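Hypothetical protein YCHN (Escherichia coli, PDB 1JX7) is of unknown function but assembles into a homohexamer, a dimer of trimers, and belongs to the DsrE/DsrF-like family. Local coordinates at residues Gln63-Leu68 and Val73-Cys78; Ile4-Asn9 and Phe19-Leu24; Phe40-Ala45 and Val102-Trp107. All blocks are in the same frame, centred on the assembly; numbering follows the deposited sequence.

Interaction 1. Residues Gln63-Leu68 and Val73-Cys78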
ATOM      1  N   GLN A  63     -19.431  -8.258 -11.816  1.00 22.50           N
ATOM      2  CA  GLN A  63     -20.604  -7.573 -12.353  1.00 23.01           C
ATOM      3  C   GLN A  63     -20.275  -6.216 -12.960  1.00 21.93           C
ATOM      4  O   GLN A  63     -20.823  -5.858 -14.002  1.00 21.00           O
ATOM      5  CB  GLN A  63     -21.668  -7.377 -11.270  1.00 39.89           C
ATOM      6  CG  GLN A  63     -22.823  -6.464 -11.708  1.00 44.11           C
ATOM      7  CD  GLN A  63     -23.721  -6.028 -10.552  1.00 47.26           C
ATOM      8  OE1 GLN A  63     -24.572  -6.786 -10.081  1.00 45.02           O
ATOM      9  NE2 GLN A  63     -23.528  -4.801 -10.086  1.00 49.48           N
HETATM   10  N   MSE A  64     -19.395  -5.466 -12.305  1.00 22.39           N
HETATM   11  CA  MSE A  64     -19.006  -4.151 -12.793  1.00 21.90           C
HETATM   12  C   MSE A  64     -18.275  -4.241 -14.129  1.00 21.88           C
HETATM   13  O   MSE A  64     -18.322  -3.320 -14.943  1.00 21.17           O
HETATM   14  CB  MSE A  64     -18.149  -3.425 -11.741  1.00 16.43           C
HETATM   15  CG  MSE A  64     -18.944  -3.009 -10.505  1.00 14.10           C
HETATM   16 SE   MSE A  64     -17.939  -2.352  -9.187  1.00  8.63          SE
HETATM   17  CE  MSE A  64     -17.125  -3.737  -8.816  1.00  9.35           C
ATOM     18  N   LEU A  65     -17.607  -5.366 -14.365  1.00 21.67           N
ATOM     19  CA  LEU A  65     -16.898  -5.561 -15.621  1.00 22.14           C
ATOM     20  C   LEU A  65     -17.863  -5.997 -16.719  1.00 22.43           C
ATOM     21  O   LEU A  65     -17.671  -5.680 -17.884  1.00 21.10           O
ATOM     22  CB  LEU A  65     -15.787  -6.610 -15.444  1.00 17.57           C
ATOM     23  CG  LEU A  65     -14.505  -6.016 -14.849  1.00 18.56           C
ATOM     24  CD1 LEU A  65     -13.511  -7.132 -14.537  1.00 18.31           C
ATOM     25  CD2 LEU A  65     -13.901  -5.011 -15.833  1.00 18.19           C
ATOM     26  N   GLU A  66     -18.905  -6.724 -16.338  1.00 19.87           N
ATOM     27  CA  GLU A  66     -19.885  -7.178 -17.303  1.00 19.72           C
ATOM     28  C   GLU A  66     -20.715  -5.979 -17.743  1.00 19.20           C
ATOM     29  O   GLU A  66     -21.105  -5.871 -18.918  1.00 18.46           O
ATOM     30  CB  GLU A  66     -20.754  -8.272 -16.687  1.00 26.62           C
ATOM     31  CG  GLU A  66     -19.899  -9.399 -16.128  1.00 29.64           C
ATOM     32  CD  GLU A  66     -20.690 -10.636 -15.766  1.00 32.61           C
ATOM     33  OE1 GLU A  66     -21.733 -10.505 -15.080  1.00 32.29           O
ATOM     34  OE2 GLU A  66     -20.262 -11.738 -16.156  1.00 34.79           O
ATOM     35  N   ILE A  67     -20.966  -5.063 -16.817  1.00 15.54           N
ATOM     36  CA  ILE A  67     -21.706  -3.842 -17.115  1.00 16.94           C
ATOM     37  C   ILE A  67     -20.927  -3.054 -18.170  1.00 17.82           C
ATOM     38  O   ILE A  67     -21.507  -2.483 -19.089  1.00 19.05           O
ATOM     39  CB  ILE A  67     -21.867  -2.955 -15.848  1.00 23.99           C
ATOM     40  CG1 ILE A  67     -22.727  -3.661 -14.811  1.00 24.83           C
ATOM     41  CG2 ILE A  67     -22.492  -1.622 -16.222  1.00 23.56           C
ATOM     42  CD1 ILE A  67     -22.877  -2.902 -13.523  1.00 24.82           C
ATOM     43  N   LEU A  68     -19.598  -3.024 -18.035  1.00 20.27           N
ATOM     44  CA  LEU A  68     -18.754  -2.314 -18.976  1.00 20.04           C
ATOM     45  C   LEU A  68     -18.540  -3.075 -20.281  1.00 22.08           C
ATOM     46  O   LEU A  68     -18.528  -2.473 -21.354  1.00 22.59           O
ATOM     47  CB  LEU A  68     -17.401  -1.996 -18.343  1.00 12.91           C
ATOM     48  CG  LEU A  68     -17.265  -0.788 -17.406  1.00 11.92           C
ATOM     49  CD1 LEU A  68     -15.911  -0.829 -16.709  1.00 10.26           C
ATOM     50  CD2 LEU A  68     -17.422   0.506 -18.190  1.00  9.91           C
ATOM     51  N   VAL A  73     -17.163  -1.746 -24.046  1.00 19.86           N
ATOM     52  CA  VAL A  73     -16.036  -0.969 -23.551  1.00 18.26           C
ATOM     53  C   VAL A  73     -14.934  -2.018 -23.468  1.00 17.54           C
ATOM     54  O   VAL A  73     -15.059  -3.000 -22.728  1.00 16.06           O
ATOM     55  CB  VAL A  73     -16.305  -0.388 -22.153  1.00 23.54           C
ATOM     56  CG1 VAL A  73     -15.033   0.198 -21.574  1.00 23.42           C
ATOM     57  CG2 VAL A  73     -17.369   0.677 -22.242  1.00 23.64           C
ATOM     58  N   PRO A  74     -13.845  -1.844 -24.231  1.00 37.62           N
ATOM     59  CA  PRO A  74     -12.747  -2.815 -24.210  1.00 37.59           C
ATOM     60  C   PRO A  74     -12.053  -2.910 -22.852  1.00 37.59           C
ATOM     61  O   PRO A  74     -11.740  -1.896 -22.224  1.00 38.20           O
ATOM     62  CB  PRO A  74     -11.806  -2.316 -25.303  1.00  8.63           C
ATOM     63  CG  PRO A  74     -12.680  -1.445 -26.176  1.00  8.63           C
ATOM     64  CD  PRO A  74     -13.555  -0.749 -25.177  1.00  8.63           C
ATOM     65  N   VAL A  75     -11.819  -4.139 -22.418  1.00 18.70           N
ATOM     66  CA  VAL A  75     -11.154  -4.400 -21.149  1.00 19.23           C
ATOM     67  C   VAL A  75      -9.995  -5.348 -21.421  1.00 19.47           C
ATOM     68  O   VAL A  75     -10.200  -6.524 -21.712  1.00 19.90           O
ATOM     69  CB  VAL A  75     -12.143  -5.062 -20.149  1.00 17.31           C
ATOM     70  CG1 VAL A  75     -11.396  -5.605 -18.936  1.00 14.52           C
ATOM     71  CG2 VAL A  75     -13.201  -4.046 -19.725  1.00 15.67           C
ATOM     72  N   LYS A  76      -8.776  -4.829 -21.328  1.00 16.14           N
ATOM     73  CA  LYS A  76      -7.597  -5.651 -21.587  1.00 17.93           C
ATOM     74  C   LYS A  76      -6.770  -5.991 -20.355  1.00 19.14           C
ATOM     75  O   LYS A  76      -6.513  -5.125 -19.501  1.00 20.61           O
ATOM     76  CB  LYS A  76      -6.709  -4.950 -22.629  1.00 24.28           C
ATOM     77  CG  LYS A  76      -7.276  -4.962 -24.046  1.00 26.02           C
ATOM     78  CD  LYS A  76      -7.324  -6.385 -24.581  1.00 29.69           C
ATOM     79  CE  LYS A  76      -7.732  -6.436 -26.041  1.00 31.59           C
ATOM     80  NZ  LYS A  76      -7.632  -7.829 -26.599  1.00 31.17           N
ATOM     81  N   LEU A  77      -6.365  -7.243 -20.253  1.00 23.71           N
ATOM     82  CA  LEU A  77      -5.537  -7.706 -19.143  1.00 23.96           C
ATOM     83  C   LEU A  77      -4.113  -7.849 -19.696  1.00 24.49           C
ATOM     84  O   LEU A  77      -3.918  -8.429 -20.762  1.00 25.01           O
ATOM     85  CB  LEU A  77      -6.019  -9.059 -18.622  1.00 11.69           C
ATOM     86  CG  LEU A  77      -7.491  -9.256 -18.266  1.00 11.73           C
ATOM     87  CD1 LEU A  77      -7.672 -10.645 -17.684  1.00 11.20           C
ATOM     88  CD2 LEU A  77      -7.951  -8.225 -17.266  1.00 11.05           C
ATOM     89  N   CYS A  78      -3.123  -7.323 -18.970  1.00 21.70           N
ATOM     90  CA  CYS A  78      -1.735  -7.388 -19.416  1.00 21.59           C
ATOM     91  C   CYS A  78      -1.196  -8.806 -19.496  1.00 20.66           C
ATOM     92  O   CYS A  78      -1.221  -9.559 -18.518  1.00 20.28           O
ATOM     93  CB  CYS A  78      -0.846  -6.553 -18.498  1.00 27.02           C
ATOM     94  SG  CYS A  78       0.792  -6.246 -19.186  1.00 31.52           S
TER
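Leu-65 and Leu-68 of helix 61-70 meet Val-75 of strand 75-78 and Val-73, just before it, in a buried, apolar contact of the helix with the strand and the loop leading into it, closed by one backbone hydrogen bond at the turn between the two elements. It is the second half of a beta-alpha-beta unit: strand 36-41 leads into helix 61-70, which lies against the parallel sheet, and the chain then returns as strand 75-78 beside strand 36-41. The two segments are closest at the turn, where the CA atoms of Leu-68 and Val-73 are 5.5 Å apart, and have spread to 8.1 Å between the CA atoms of Leu-65 and Val-75. At the narrow end Val-73 N donates to Leu-68 O over 3.1 Å. Beside this bond the side chains cross at a slant, and methyl CD2 of Leu-68 reaches both methyls of Val-73, CG2 being the nearer at 4.1 Å. The Leu-65 and Val-75 pair, farther from the turn, is purely apolar. Leu-65 carries CG anti to its carbonyl carbon (chi1 -83°), and from there the branch ending in CD2 extends to the strand and meets Val-75 at about a right angle. Helix 17-31 adds Ala-25 against Leu-68, and Ile-93 packs on Leu-65, so the leucines are enclosed by more than the strand. Past the contact the strand runs to Cys-78, the N-cap of the next helix. On Val-75 the two methyls share a single partner: CD2 of Leu-65 sits 4.0 Å from CG1 and 4.1 Å from CG2.

Interaction 2. Residues Ile4-Asn9 and Phe19-Leu24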
ATOM      1  N   ILE A   4     -10.818   8.113 -23.804  1.00 23.77           N
ATOM      2  CA  ILE A   4     -10.377   8.044 -22.421  1.00 22.48           C
ATOM      3  C   ILE A   4      -9.887   6.653 -22.068  1.00 23.29           C
ATOM      4  O   ILE A   4     -10.612   5.665 -22.214  1.00 23.52           O
ATOM      5  CB  ILE A   4     -11.511   8.417 -21.456  1.00 12.07           C
ATOM      6  CG1 ILE A   4     -11.813   9.909 -21.559  1.00 12.50           C
ATOM      7  CG2 ILE A   4     -11.133   8.019 -20.042  1.00 10.99           C
ATOM      8  CD1 ILE A   4     -13.024  10.322 -20.748  1.00 13.54           C
ATOM      9  N   VAL A   5      -8.636   6.569 -21.611  1.00 16.56           N
ATOM     10  CA  VAL A   5      -8.059   5.298 -21.220  1.00 15.73           C
ATOM     11  C   VAL A   5      -7.983   5.279 -19.701  1.00 16.41           C
ATOM     12  O   VAL A   5      -7.631   6.281 -19.064  1.00 14.10           O
ATOM     13  CB  VAL A   5      -6.634   5.112 -21.787  1.00 13.95           C
ATOM     14  CG1 VAL A   5      -6.020   3.832 -21.254  1.00 13.13           C
ATOM     15  CG2 VAL A   5      -6.677   5.081 -23.300  1.00 13.08           C
ATOM     16  N   ILE A   6      -8.339   4.136 -19.116  1.00 24.37           N
ATOM     17  CA  ILE A   6      -8.282   3.978 -17.671  1.00 25.26           C
ATOM     18  C   ILE A   6      -7.366   2.807 -17.365  1.00 24.87           C
ATOM     19  O   ILE A   6      -7.526   1.719 -17.907  1.00 25.09           O
ATOM     20  CB  ILE A   6      -9.678   3.687 -17.071  1.00 20.90           C
ATOM     21  CG1 ILE A   6     -10.464   4.994 -16.925  1.00 22.05           C
ATOM     22  CG2 ILE A   6      -9.534   2.972 -15.719  1.00 19.77           C
ATOM     23  CD1 ILE A   6     -11.776   4.856 -16.152  1.00 22.20           C
ATOM     24  N   VAL A   7      -6.387   3.023 -16.504  1.00 24.81           N
ATOM     25  CA  VAL A   7      -5.489   1.941 -16.145  1.00 25.62           C
ATOM     26  C   VAL A   7      -5.734   1.604 -14.676  1.00 27.44           C
ATOM     27  O   VAL A   7      -6.232   2.433 -13.916  1.00 27.99           O
ATOM     28  CB  VAL A   7      -4.019   2.337 -16.364  1.00 13.97           C
ATOM     29  CG1 VAL A   7      -3.168   1.087 -16.471  1.00 13.63           C
ATOM     30  CG2 VAL A   7      -3.882   3.158 -17.635  1.00 13.69           C
ATOM     31  N   ALA A   8      -5.414   0.378 -14.292  1.00 22.73           N
ATOM     32  CA  ALA A   8      -5.607  -0.061 -12.923  1.00 23.59           C
ATOM     33  C   ALA A   8      -4.527  -1.059 -12.508  1.00 24.62           C
ATOM     34  O   ALA A   8      -4.179  -1.974 -13.267  1.00 22.95           O
ATOM     35  CB  ALA A   8      -6.982  -0.675 -12.774  1.00 30.10           C
ATOM     36  N   ASN A   9      -4.004  -0.871 -11.295  1.00 39.88           N
ATOM     37  CA  ASN A   9      -2.948  -1.721 -10.741  1.00 39.62           C
ATOM     38  C   ASN A   9      -3.460  -2.526  -9.550  1.00 38.55           C
ATOM     39  O   ASN A   9      -2.921  -3.584  -9.225  1.00 38.60           O
ATOM     40  CB  ASN A   9      -1.772  -0.852 -10.279  1.00 48.90           C
ATOM     41  CG  ASN A   9      -1.035  -0.190 -11.429  1.00 53.08           C
ATOM     42  OD1 ASN A   9      -1.646   0.287 -12.387  1.00 55.76           O
ATOM     43  ND2 ASN A   9       0.290  -0.137 -11.335  1.00 55.42           N
ATOM     44  N   PHE A  19     -11.883  -0.962  -7.404  1.00 21.57           N
ATOM     45  CA  PHE A  19     -13.316  -0.762  -7.291  1.00 21.72           C
ATOM     46  C   PHE A  19     -13.680   0.648  -7.749  1.00 22.40           C
ATOM     47  O   PHE A  19     -14.648   0.835  -8.491  1.00 22.98           O
ATOM     48  CB  PHE A  19     -13.762  -0.965  -5.842  1.00 20.42           C
ATOM     49  CG  PHE A  19     -15.193  -0.563  -5.577  1.00 21.07           C
ATOM     50  CD1 PHE A  19     -16.237  -1.128  -6.311  1.00 21.76           C
ATOM     51  CD2 PHE A  19     -15.490   0.391  -4.612  1.00 19.98           C
ATOM     52  CE1 PHE A  19     -17.561  -0.752  -6.072  1.00 21.00           C
ATOM     53  CE2 PHE A  19     -16.803   0.770  -4.364  1.00 19.93           C
ATOM     54  CZ  PHE A  19     -17.841   0.208  -5.101  1.00 19.32           C
ATOM     55  N   ASN A  20     -12.909   1.638  -7.315  1.00 22.78           N
ATOM     56  CA  ASN A  20     -13.180   3.014  -7.706  1.00 22.55           C
ATOM     57  C   ASN A  20     -13.013   3.248  -9.207  1.00 22.45           C
ATOM     58  O   ASN A  20     -13.765   4.015  -9.803  1.00 20.91           O
ATOM     59  CB  ASN A  20     -12.286   3.988  -6.928  1.00 24.60           C
ATOM     60  CG  ASN A  20     -12.753   4.196  -5.504  1.00 25.60           C
ATOM     61  OD1 ASN A  20     -13.947   4.081  -5.208  1.00 25.69           O
ATOM     62  ND2 ASN A  20     -11.819   4.524  -4.618  1.00 26.98           N
ATOM     63  N   SER A  21     -12.029   2.590  -9.810  1.00 16.74           N
ATOM     64  CA  SER A  21     -11.767   2.734 -11.228  1.00 16.05           C
ATOM     65  C   SER A  21     -12.983   2.337 -12.023  1.00 15.19           C
ATOM     66  O   SER A  21     -13.390   3.050 -12.929  1.00 14.10           O
ATOM     67  CB  SER A  21     -10.606   1.853 -11.652  1.00 37.91           C
ATOM     68  OG  SER A  21      -9.387   2.468 -11.319  1.00 43.71           O
ATOM     69  N   LEU A  22     -13.551   1.194 -11.665  1.00 23.69           N
ATOM     70  CA  LEU A  22     -14.730   0.651 -12.333  1.00 23.08           C
ATOM     71  C   LEU A  22     -15.980   1.488 -12.081  1.00 22.62           C
ATOM     72  O   LEU A  22     -16.812   1.670 -12.967  1.00 22.04           O
ATOM     73  CB  LEU A  22     -14.959  -0.789 -11.877  1.00 14.10           C
ATOM     74  CG  LEU A  22     -13.797  -1.708 -12.262  1.00 13.43           C
ATOM     75  CD1 LEU A  22     -14.066  -3.125 -11.787  1.00 14.47           C
ATOM     76  CD2 LEU A  22     -13.615  -1.670 -13.774  1.00 11.66           C
ATOM     77  N   ARG A  23     -16.109   2.000 -10.861  1.00 21.72           N
ATOM     78  CA  ARG A  23     -17.257   2.813 -10.511  1.00 21.12           C
ATOM     79  C   ARG A  23     -17.218   4.092 -11.340  1.00 20.62           C
ATOM     80  O   ARG A  23     -18.237   4.542 -11.828  1.00 21.40           O
ATOM     81  CB  ARG A  23     -17.236   3.128  -9.011  1.00 25.51           C
ATOM     82  CG  ARG A  23     -18.563   3.610  -8.491  1.00 28.97           C
ATOM     83  CD  ARG A  23     -18.575   3.710  -6.977  1.00 32.74           C
ATOM     84  NE  ARG A  23     -17.636   4.705  -6.455  1.00 36.02           N
ATOM     85  CZ  ARG A  23     -17.505   4.992  -5.167  1.00 38.83           C
ATOM     86  NH1 ARG A  23     -18.256   4.363  -4.273  1.00 39.47           N
ATOM     87  NH2 ARG A  23     -16.634   5.908  -4.763  1.00 39.26           N
ATOM     88  N   LEU A  24     -16.022   4.659 -11.515  1.00 24.44           N
ATOM     89  CA  LEU A  24     -15.844   5.884 -12.286  1.00 23.65           C
ATOM     90  C   LEU A  24     -16.069   5.575 -13.767  1.00 24.73           C
ATOM     91  O   LEU A  24     -16.633   6.390 -14.503  1.00 25.99           O
ATOM     92  CB  LEU A  24     -14.427   6.427 -12.097  1.00 20.79           C
ATOM     93  CG  LEU A  24     -14.185   7.922 -12.366  1.00 22.74           C
ATOM     94  CD1 LEU A  24     -12.694   8.192 -12.347  1.00 21.78           C
ATOM     95  CD2 LEU A  24     -14.742   8.331 -13.693  1.00 23.90           C
TER
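Ser-21 of helix 17-31 faces Ile-6 and Ala-8 of strand 3-8, and van der Waals packing makes up the contact. The terminal methyl CD1 of Ile-6 lies 4.0 Å from the backbone O of Ser-21, while the other branch of the isoleucine brings CG2 to 4.4 Å from Ser-21 CB. With CG1 anti to the carbonyl carbon (chi1 -81°) and CG2 anti to the backbone N, both branches of Ile-6 border the serine. Ala-8, two residues on along the same face of the strand, turns its CB toward the helix and stops 4.2 Å from Ser-21 OG. Strand and helix are the first two elements of a beta-alpha-beta unit completed by strand 36-41; they run nearly antiparallel, at 162°, with their axes 9.1 Å apart at closest approach. No hydrogen bond crosses; Ser-21 OG stays 4.1 Å from Val-7 O and makes a weak bond to Ser-17 O, one turn back in its own helix. At the subunit boundary, Asn-20 ND2 hydrogen-bonds to Ser-43 OG of a neighbouring subunit, and Leu-24 packs on Leu-101 of that same subunit.

Interaction 3. Residues Phe40-Ala45 and Val102-Trp107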
ATOM      1  N   PHE A  40      -7.548  -0.755 -19.164  1.00 19.84           N
ATOM      2  CA  PHE A  40      -6.399  -1.636 -19.161  1.00 18.78           C
ATOM      3  C   PHE A  40      -6.144  -2.025 -17.718  1.00 19.55           C
ATOM      4  O   PHE A  40      -6.279  -1.188 -16.830  1.00 19.29           O
ATOM      5  CB  PHE A  40      -5.178  -0.918 -19.746  1.00 16.42           C
ATOM      6  CG  PHE A  40      -4.050  -1.851 -20.088  1.00 14.71           C
ATOM      7  CD1 PHE A  40      -3.115  -2.215 -19.121  1.00 14.24           C
ATOM      8  CD2 PHE A  40      -3.971  -2.420 -21.352  1.00 16.60           C
ATOM      9  CE1 PHE A  40      -2.118  -3.139 -19.406  1.00 14.70           C
ATOM     10  CE2 PHE A  40      -2.976  -3.341 -21.650  1.00 17.35           C
ATOM     11  CZ  PHE A  40      -2.044  -3.705 -20.678  1.00 16.84           C
ATOM     12  N   LEU A  41      -5.797  -3.279 -17.475  1.00 25.57           N
ATOM     13  CA  LEU A  41      -5.511  -3.717 -16.112  1.00 25.52           C
ATOM     14  C   LEU A  41      -4.124  -4.338 -16.049  1.00 25.97           C
ATOM     15  O   LEU A  41      -3.854  -5.331 -16.725  1.00 25.96           O
ATOM     16  CB  LEU A  41      -6.546  -4.741 -15.642  1.00 15.45           C
ATOM     17  CG  LEU A  41      -8.021  -4.338 -15.743  1.00 15.90           C
ATOM     18  CD1 LEU A  41      -8.892  -5.411 -15.092  1.00 12.22           C
ATOM     19  CD2 LEU A  41      -8.230  -2.982 -15.089  1.00 13.21           C
HETATM   20  N   MSE A  42      -3.252  -3.743 -15.231  1.00 16.53           N
HETATM   21  CA  MSE A  42      -1.884  -4.229 -15.065  1.00 16.67           C
HETATM   22  C   MSE A  42      -1.718  -4.969 -13.744  1.00 15.54           C
HETATM   23  O   MSE A  42      -2.635  -5.042 -12.936  1.00 14.68           O
HETATM   24  CB  MSE A  42      -0.884  -3.063 -15.115  1.00 25.13           C
HETATM   25  CG  MSE A  42      -0.821  -2.333 -16.448  1.00 26.44           C
HETATM   26 SE   MSE A  42       0.526  -1.164 -16.541  1.00 27.97          SE
HETATM   27  CE  MSE A  42       0.069  -0.022 -15.249  1.00 28.44           C
ATOM     28  N   SER A  43      -0.518  -5.515 -13.547  1.00 18.24           N
ATOM     29  CA  SER A  43      -0.167  -6.211 -12.347  1.00 19.15           C
ATOM     30  C   SER A  43      -1.313  -6.940 -11.654  1.00 18.69           C
ATOM     31  O   SER A  43      -2.028  -7.707 -12.303  1.00 18.76           O
ATOM     32  CB  SER A  43       0.491  -5.266 -11.361  1.00 26.16           C
ATOM     33  OG  SER A  43      -0.425  -4.279 -10.926  1.00 29.46           O
ATOM     34  N   ASP A  44      -1.520  -6.720 -10.359  1.00 27.63           N
ATOM     35  CA  ASP A  44      -2.632  -7.200  -9.549  1.00 28.28           C
ATOM     36  C   ASP A  44      -4.093  -7.109 -10.002  1.00 28.65           C
ATOM     37  O   ASP A  44      -4.871  -8.052  -9.766  1.00 29.01           O
ATOM     38  CB  ASP A  44      -2.556  -6.637  -8.154  1.00 31.48           C
ATOM     39  CG  ASP A  44      -1.220  -6.882  -7.508  1.00 33.47           C
ATOM     40  OD1 ASP A  44      -1.067  -6.504  -6.332  1.00 35.09           O
ATOM     41  OD2 ASP A  44      -0.325  -7.453  -8.179  1.00 36.44           O
ATOM     42  N   ALA A  45      -4.481  -6.015 -10.648  1.00 23.79           N
ATOM     43  CA  ALA A  45      -5.864  -5.837 -11.103  1.00 22.47           C
ATOM     44  C   ALA A  45      -6.254  -6.871 -12.151  1.00 21.33           C
ATOM     45  O   ALA A  45      -7.394  -6.931 -12.587  1.00 22.66           O
ATOM     46  CB  ALA A  45      -6.058  -4.403 -11.685  1.00  8.63           C
ATOM     47  N   VAL A 102       2.587  -3.130 -25.206  1.00 16.55           N
ATOM     48  CA  VAL A 102       2.689  -2.446 -26.490  1.00 15.55           C
ATOM     49  C   VAL A 102       1.374  -1.763 -26.809  1.00 15.99           C
ATOM     50  O   VAL A 102       1.362  -0.679 -27.370  1.00 14.34           O
ATOM     51  CB  VAL A 102       3.045  -3.448 -27.636  1.00 22.01           C
ATOM     52  CG1 VAL A 102       2.794  -2.808 -29.007  1.00 20.81           C
ATOM     53  CG2 VAL A 102       4.489  -3.870 -27.527  1.00 20.29           C
ATOM     54  N   GLU A 103       0.272  -2.408 -26.456  1.00 24.74           N
ATOM     55  CA  GLU A 103      -1.056  -1.858 -26.707  1.00 26.79           C
ATOM     56  C   GLU A 103      -1.331  -0.686 -25.773  1.00 27.15           C
ATOM     57  O   GLU A 103      -1.792   0.373 -26.214  1.00 27.73           O
ATOM     58  CB  GLU A 103      -2.126  -2.939 -26.538  1.00 40.62           C
ATOM     59  CG  GLU A 103      -3.543  -2.461 -26.811  1.00 44.38           C
ATOM     60  CD  GLU A 103      -4.562  -3.587 -26.767  1.00 48.72           C
ATOM     61  OE1 GLU A 103      -4.485  -4.430 -25.843  1.00 50.69           O
ATOM     62  OE2 GLU A 103      -5.448  -3.630 -27.648  1.00 50.78           O
ATOM     63  N   LEU A 104      -1.050  -0.859 -24.484  1.00 18.94           N
ATOM     64  CA  LEU A 104      -1.268   0.210 -23.519  1.00 19.87           C
ATOM     65  C   LEU A 104      -0.467   1.396 -24.025  1.00 20.10           C
ATOM     66  O   LEU A 104      -0.958   2.527 -24.061  1.00 19.52           O
ATOM     67  CB  LEU A 104      -0.764  -0.183 -22.139  1.00 26.84           C
ATOM     68  CG  LEU A 104      -1.428   0.498 -20.940  1.00 26.47           C
ATOM     69  CD1 LEU A 104      -0.456   0.429 -19.785  1.00 25.52           C
ATOM     70  CD2 LEU A 104      -1.786   1.956 -21.233  1.00 25.05           C
ATOM     71  N   ALA A 105       0.775   1.118 -24.406  1.00 44.79           N
ATOM     72  CA  ALA A 105       1.674   2.124 -24.949  1.00 46.93           C
ATOM     73  C   ALA A 105       1.264   2.248 -26.398  1.00 47.80           C
ATOM     74  O   ALA A 105       1.921   1.714 -27.285  1.00 51.11           O
ATOM     75  CB  ALA A 105       3.108   1.651 -24.853  1.00 28.02           C
ATOM     76  N   GLN A 106       0.158   2.946 -26.625  1.00 38.06           N
ATOM     77  CA  GLN A 106      -0.404   3.146 -27.953  1.00 37.13           C
ATOM     78  C   GLN A 106      -1.749   3.792 -27.666  1.00 35.37           C
ATOM     79  O   GLN A 106      -2.076   4.845 -28.198  1.00 35.83           O
ATOM     80  CB  GLN A 106      -0.598   1.800 -28.651  1.00 35.71           C
ATOM     81  CG  GLN A 106      -1.183   1.894 -30.048  1.00 39.49           C
ATOM     82  CD  GLN A 106      -1.567   0.536 -30.611  1.00 41.39           C
ATOM     83  OE1 GLN A 106      -0.717  -0.345 -30.779  1.00 41.79           O
ATOM     84  NE2 GLN A 106      -2.858   0.350 -30.899  1.00 40.44           N
ATOM     85  N   TRP A 107      -2.521   3.127 -26.806  1.00 20.44           N
ATOM     86  CA  TRP A 107      -3.805   3.656 -26.372  1.00 19.22           C
ATOM     87  C   TRP A 107      -3.484   4.998 -25.713  1.00 18.97           C
ATOM     88  O   TRP A 107      -4.211   5.978 -25.879  1.00 19.72           O
ATOM     89  CB  TRP A 107      -4.417   2.744 -25.324  1.00 24.46           C
ATOM     90  CG  TRP A 107      -5.183   1.586 -25.859  1.00 24.75           C
ATOM     91  CD1 TRP A 107      -5.237   1.155 -27.149  1.00 23.69           C
ATOM     92  CD2 TRP A 107      -6.001   0.692 -25.096  1.00 25.02           C
ATOM     93  NE1 TRP A 107      -6.023   0.034 -27.238  1.00 23.11           N
ATOM     94  CE2 TRP A 107      -6.496  -0.280 -25.988  1.00 24.34           C
ATOM     95  CE3 TRP A 107      -6.333   0.595 -23.742  1.00 25.58           C
ATOM     96  CZ2 TRP A 107      -7.334  -1.315 -25.577  1.00 23.69           C
ATOM     97  CZ3 TRP A 107      -7.162  -0.443 -23.322  1.00 25.44           C
ATOM     98  CH2 TRP A 107      -7.646  -1.386 -24.244  1.00 24.84           C
TER
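Phe-40, near the end of strand 36-41, takes the side chain of Leu-104 from helix 101-107 over one face of its ring, and this pair forms the tight part of the contact. Leu-104 CG is 3.7 Å from the centroid of the Phe-40 ring and 15° off the ring normal, a CH-pi contact over the face. The leucine spreads across that face: CB lies over the CE2 side, 3.9 Å from Phe-40 CE2, and CD1 over the opposite side, 3.8 Å from Phe-40 CD1. Holding CG anti to the backbone N (chi1 -166°) lays the Phe-40 ring against Leu-104. Methyl CD1 of Leu-104 also meets Met-42, present as selenomethionine, SE to CD1 3.7 Å, the two side chains crossing at about a right angle, while CG of Met-42 lies at the edge of the Phe-40 ring, in its plane. Replacing Phe-40 with an alanine would probably open a gap against Leu-104 and leave CG of Met-42 without the ring edge it lies beside.

The looser side is toward Trp-107, where CZ3 of the indole comes nearest, 4.1 Å from Phe-40 CB and near the plane of the phenylalanine ring. Glu-103 CG lies 3.5 Å above one face of this indole, offset toward the rim, and the indole also makes a cation-pi contact with Arg-38. Farther out, Ala-105 packs on Ala-27 of a neighbouring subunit. No hydrogen bond joins the two segments, and helix and strand meet here through apolar contact alone, between an aromatic face, aliphatic carbons and the Met-42 side chain.

How the interactions relate
From the N terminus, interaction 2 closes first, joining strand 3-8 to helix 17-31 across a short connection. The chain then enters strand 36-41, where interaction 3 opens; it closes only at helix 101-107, and interaction 1 is nested within that long loop, closing the turn from helix 61-70 into strand 75-78. No two loops cross. Strand 36-41 lies between strands 3-8 and 75-78, with probable hydrogen bonds from Phe-40 N to Ile-6 O and from Leu-41 N to Lys-76 O. Helices 17-31 and 61-70 meet through Leu-22, which touches Leu-65 and Leu-68, while helix 101-107 reaches strand 75-78 where Trp-107 packs on Lys-76.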